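Local coordinates for Alpha/beta hydrolase fold protein (Nakamurella multipartita, PDB 4Y7D) that is probably a hydrolase of the alpha/beta hydrolase fold, although its substrate and reaction have not been established, at residues H165-A177 and V190-L204. Sequence-based numbering, arbitrary orientation. Where two conformers were deposited one is given.
Sequences HTPEKLVSATIAA and VAQIMADPDKERFTL. With NA (sodium ion), chain D.
In the helical insertion that follows strand 124-130 of this alpha/beta hydrolase, Val171 of helix 167-177 enters the angle between two consecutive helices as a knob among Val190, Ile193, Met194 and Thr203. Its methyls part: CG1, anti to the backbone N (chi1 166°), lies 3.8 Å from Ile193 CG2, whereas CG2 lies 3.9 Å from Leu204 CD2 and also meets SE of Met194, a selenomethionine. Farther along, Ile175 CD1 touches Ile193 CD1 at 3.8 Å, and Val190 CG2 presses against the backbone of Ser172, 3.5 Å from its CA. Met194 folds back through chi3 -74° and lays its terminal CE against Glu168 CB, and the aliphatic part of Glu168 borders this outer edge. At the start of the helix, Leu204 straddles Pro167, with CD1 on the ring carbon CB and CD2 3.6 Å from the carbonyl O.

Thr203 turns its methyl to this interface and its hydroxyl back to its own helix: OG1 donates to Lys199 O at 2.8 Å, tilted 32° from the carbonyl plane, while Thr203 N reaches the same oxygen from the other face. CG2 is thereby left to meet Val171 CG2 and Thr174 CG2, each at 4.1 Å. A serine here would probably open a gap beside both partners, because the hydroxyl could keep its bond but the methyl would be gone. Thr174 mirrors this arrangement, its OG1 bonding to Leu170 O.

Val283 of helix 280-283 also touches Ile193 and Thr203. At the far end of helix 167-177, Ala176 O binds a sodium ion with Gly179 O and four waters. Apolar packing of successive helices, here one running obliquely back and the next more nearly across, inserted between two sheet strands, is characteristic of the cap regions of alpha/beta hydrolases.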
# COMPACT_ATOMS: atom_id res chain seq x y z
N HIS A 165 -22.92 -4.17 -6.78
CA HIS A 165 -24.04 -3.98 -7.66
C HIS A 165 -23.93 -2.90 -8.72
O HIS A 165 -24.65 -2.95 -9.71
CB HIS A 165 -25.28 -3.72 -6.81
CG HIS A 165 -25.60 -4.85 -5.90
ND1 HIS A 165 -26.06 -6.06 -6.36
CD2 HIS A 165 -25.51 -4.96 -4.56
CE1 HIS A 165 -26.26 -6.87 -5.33
NE2 HIS A 165 -25.94 -6.22 -4.23
N THR A 166 -23.07 -1.91 -8.51
CA THR A 166 -22.85 -0.81 -9.48
C THR A 166 -21.34 -0.62 -9.64
O THR A 166 -20.79 0.45 -9.27
CB THR A 166 -23.54 0.52 -9.05
OG1 THR A 166 -22.93 1.04 -7.84
CG2 THR A 166 -25.02 0.30 -8.85
N PRO A 167 -20.64 -1.68 -10.09
CA PRO A 167 -19.20 -1.61 -9.99
C PRO A 167 -18.61 -0.50 -10.88
O PRO A 167 -17.65 0.19 -10.45
CB PRO A 167 -18.75 -3.03 -10.39
CG PRO A 167 -19.91 -3.62 -11.14
CD PRO A 167 -21.10 -3.03 -10.46
N GLU A 168 -19.15 -0.31 -12.08
CA GLU A 168 -18.60 0.73 -12.98
C GLU A 168 -18.67 2.12 -12.34
O GLU A 168 -17.72 2.92 -12.43
CB GLU A 168 -19.26 0.71 -14.35
CG GLU A 168 -18.65 1.71 -15.32
CD GLU A 168 -18.93 1.44 -16.79
OE1 GLU A 168 -19.32 0.31 -17.15
OE2 GLU A 168 -18.79 2.38 -17.58
N LYS A 169 -19.79 2.42 -11.67
CA LYS A 169 -19.93 3.68 -10.99
C LYS A 169 -18.89 3.83 -9.91
O LYS A 169 -18.32 4.90 -9.75
CB LYS A 169 -21.35 3.87 -10.38
CG LYS A 169 -22.44 4.22 -11.40
CD LYS A 169 -23.66 4.90 -10.72
CE LYS A 169 -24.97 4.85 -11.52
NZ LYS A 169 -26.04 3.99 -10.90
N LEU A 170 -18.60 2.75 -9.18
CA LEU A 170 -17.60 2.81 -8.12
C LEU A 170 -16.20 3.01 -8.70
O LEU A 170 -15.40 3.81 -8.17
CB LEU A 170 -17.65 1.59 -7.21
CG LEU A 170 -16.75 1.72 -5.96
CD1 LEU A 170 -16.94 3.02 -5.17
CD2 LEU A 170 -16.96 0.57 -4.99
N VAL A 171 -15.89 2.27 -9.77
CA VAL A 171 -14.59 2.40 -10.46
C VAL A 171 -14.38 3.87 -10.93
O VAL A 171 -13.34 4.48 -10.68
CB VAL A 171 -14.50 1.38 -11.63
CG1 VAL A 171 -13.33 1.71 -12.54
CG2 VAL A 171 -14.38 -0.03 -11.09
N SER A 172 -15.39 4.44 -11.56
CA SER A 172 -15.34 5.81 -12.01
C SER A 172 -15.10 6.81 -10.88
O SER A 172 -14.25 7.68 -11.00
CB SER A 172 -16.62 6.15 -12.76
OG SER A 172 -16.57 7.46 -13.29
N ALA A 173 -15.83 6.67 -9.79
CA ALA A 173 -15.67 7.52 -8.64
C ALA A 173 -14.28 7.44 -8.06
O ALA A 173 -13.69 8.46 -7.67
CB ALA A 173 -16.70 7.16 -7.58
N THR A 174 -13.73 6.22 -8.01
CA THR A 174 -12.42 5.98 -7.44
C THR A 174 -11.30 6.57 -8.34
O THR A 174 -10.40 7.26 -7.85
CB THR A 174 -12.19 4.46 -7.21
OG1 THR A 174 -13.25 3.95 -6.36
CG2 THR A 174 -10.83 4.23 -6.58
N ILE A 175 -11.37 6.33 -9.64
CA ILE A 175 -10.36 6.89 -10.57
C ILE A 175 -10.37 8.43 -10.51
O ILE A 175 -9.31 9.08 -10.43
CB ILE A 175 -10.54 6.35 -11.99
CG1 ILE A 175 -10.28 4.85 -12.01
CG2 ILE A 175 -9.64 7.09 -13.01
CD1 ILE A 175 -9.02 4.40 -11.29
N ALA A 176 -11.56 9.01 -10.50
CA ALA A 176 -11.65 10.47 -10.35
C ALA A 176 -11.10 10.99 -9.02
O ALA A 176 -10.40 11.99 -9.01
CB ALA A 176 -13.08 10.98 -10.58
N ALA A 177 -11.38 10.31 -7.92
CA ALA A 177 -10.91 10.74 -6.63
C ALA A 177 -9.40 10.64 -6.50
O ALA A 177 -8.81 11.36 -5.71
CB ALA A 177 -11.55 9.91 -5.52
N VAL A 190 -11.50 4.20 -16.97
CA VAL A 190 -12.59 3.37 -16.52
C VAL A 190 -12.90 2.27 -17.54
O VAL A 190 -13.07 1.11 -17.17
CB VAL A 190 -13.83 4.24 -16.17
CG1 VAL A 190 -15.06 3.38 -15.94
CG2 VAL A 190 -13.55 5.12 -14.97
N ALA A 191 -12.94 2.61 -18.83
CA ALA A 191 -13.27 1.62 -19.87
C ALA A 191 -12.20 0.52 -19.94
O ALA A 191 -12.53 -0.67 -20.06
CB ALA A 191 -13.44 2.29 -21.21
N GLN A 192 -10.93 0.91 -19.78
CA GLN A 192 -9.83 -0.05 -19.68
C GLN A 192 -10.03 -1.03 -18.51
O GLN A 192 -9.86 -2.23 -18.65
CB GLN A 192 -8.50 0.71 -19.50
CG GLN A 192 -8.10 1.42 -20.80
CD GLN A 192 -7.08 2.52 -20.54
OE1 GLN A 192 -6.63 2.72 -19.39
NE2 GLN A 192 -6.76 3.26 -21.59
N ILE A 193 -10.40 -0.49 -17.36
CA ILE A 193 -10.56 -1.27 -16.18
C ILE A 193 -11.73 -2.22 -16.31
O ILE A 193 -11.63 -3.37 -15.94
CB ILE A 193 -10.73 -0.35 -14.97
CG1 ILE A 193 -9.40 0.37 -14.71
CG2 ILE A 193 -11.19 -1.14 -13.73
CD1 ILE A 193 -9.47 1.44 -13.64
N MSE A 194 -12.84 -1.75 -16.86
CA MSE A 194 -14.01 -2.61 -17.09
C MSE A 194 -13.76 -3.66 -18.17
O MSE A 194 -14.56 -4.59 -18.31
CB MSE A 194 -15.23 -1.77 -17.49
CG MSE A 194 -15.69 -0.74 -16.46
SE MSE A 194 -15.77 -1.42 -14.63
CE MSE A 194 -17.38 -2.51 -14.86
N ALA A 195 -12.66 -3.56 -18.92
CA ALA A 195 -12.28 -4.59 -19.87
C ALA A 195 -11.26 -5.59 -19.34
O ALA A 195 -10.93 -6.56 -20.02
CB ALA A 195 -11.73 -3.93 -21.14
N ASP A 196 -10.76 -5.38 -18.15
CA ASP A 196 -9.75 -6.26 -17.55
C ASP A 196 -10.23 -6.65 -16.17
O ASP A 196 -10.09 -5.86 -15.22
CB ASP A 196 -8.38 -5.57 -17.50
CG ASP A 196 -7.27 -6.46 -16.88
OD1 ASP A 196 -7.54 -7.42 -16.14
OD2 ASP A 196 -6.10 -6.16 -17.10
N PRO A 197 -10.72 -7.88 -16.01
CA PRO A 197 -11.29 -8.33 -14.74
C PRO A 197 -10.36 -8.16 -13.54
O PRO A 197 -10.83 -7.90 -12.44
CB PRO A 197 -11.60 -9.82 -14.98
CG PRO A 197 -11.68 -9.96 -16.47
CD PRO A 197 -10.74 -8.94 -17.03
N ASP A 198 -9.04 -8.27 -13.73
CA ASP A 198 -8.11 -8.12 -12.59
C ASP A 198 -8.05 -6.69 -12.13
O ASP A 198 -7.99 -6.41 -10.91
CB ASP A 198 -6.70 -8.62 -12.94
CG ASP A 198 -6.65 -10.12 -13.20
OD1 ASP A 198 -7.46 -10.85 -12.63
OD2 ASP A 198 -5.81 -10.56 -14.00
N LYS A 199 -8.07 -5.77 -13.09
CA LYS A 199 -8.07 -4.35 -12.77
C LYS A 199 -9.36 -3.95 -12.09
O LYS A 199 -9.34 -3.16 -11.12
CB LYS A 199 -7.83 -3.49 -14.00
CG LYS A 199 -6.41 -3.55 -14.50
CD LYS A 199 -6.15 -2.63 -15.68
CE LYS A 199 -4.66 -2.59 -15.97
NZ LYS A 199 -4.42 -3.57 -17.05
N GLU A 200 -10.49 -4.50 -12.57
CA GLU A 200 -11.80 -4.16 -11.99
C GLU A 200 -11.84 -4.64 -10.55
O GLU A 200 -12.22 -3.89 -9.64
CB GLU A 200 -12.94 -4.80 -12.79
CG GLU A 200 -14.33 -4.50 -12.22
CD GLU A 200 -15.45 -5.08 -13.04
OE1 GLU A 200 -15.24 -5.57 -14.19
OE2 GLU A 200 -16.59 -5.03 -12.53
N ARG A 201 -11.47 -5.89 -10.34
CA ARG A 201 -11.50 -6.46 -9.01
C ARG A 201 -10.60 -5.68 -8.06
O ARG A 201 -11.02 -5.37 -6.93
CB ARG A 201 -11.09 -7.94 -9.04
CG ARG A 201 -10.97 -8.54 -7.65
CD ARG A 201 -10.68 -10.04 -7.66
NE ARG A 201 -9.61 -10.38 -8.60
CZ ARG A 201 -9.18 -11.62 -8.82
NH1 ARG A 201 -8.23 -11.83 -9.69
NH2 ARG A 201 -9.69 -12.65 -8.13
N PHE A 202 -9.37 -5.35 -8.50
CA PHE A 202 -8.46 -4.59 -7.66
C PHE A 202 -9.09 -3.26 -7.25
O PHE A 202 -9.05 -2.89 -6.05
CB PHE A 202 -7.12 -4.29 -8.37
CG PHE A 202 -6.20 -3.43 -7.57
CD1 PHE A 202 -5.30 -4.01 -6.66
CD2 PHE A 202 -6.20 -2.06 -7.70
CE1 PHE A 202 -4.47 -3.23 -5.89
CE2 PHE A 202 -5.36 -1.27 -6.92
CZ PHE A 202 -4.49 -1.85 -6.01
N THR A 203 -9.66 -2.55 -8.22
CA THR A 203 -10.19 -1.23 -7.95
C THR A 203 -11.36 -1.26 -6.95
O THR A 203 -11.44 -0.41 -6.06
CB THR A 203 -10.61 -0.52 -9.26
OG1 THR A 203 -9.51 -0.51 -10.18
CG2 THR A 203 -11.04 0.93 -8.98
N LEU A 204 -12.26 -2.22 -7.12
CA LEU A 204 -13.40 -2.36 -6.24
C LEU A 204 -12.97 -2.70 -4.81
O LEU A 204 -13.47 -2.09 -3.82
CB LEU A 204 -14.36 -3.42 -6.79
CG LEU A 204 -14.99 -3.13 -8.15
CD1 LEU A 204 -15.73 -4.35 -8.66
CD2 LEU A 204 -15.92 -1.93 -8.09
NA NA D . -9.84 14.16 -9.65
O HOH W 1 -8.86 14.31 -7.13
O HOH W 2 -9.43 16.48 -10.27
O HOH W 3 -10.32 13.39 -12.05
O HOH W 4 -12.22 14.65 -9.56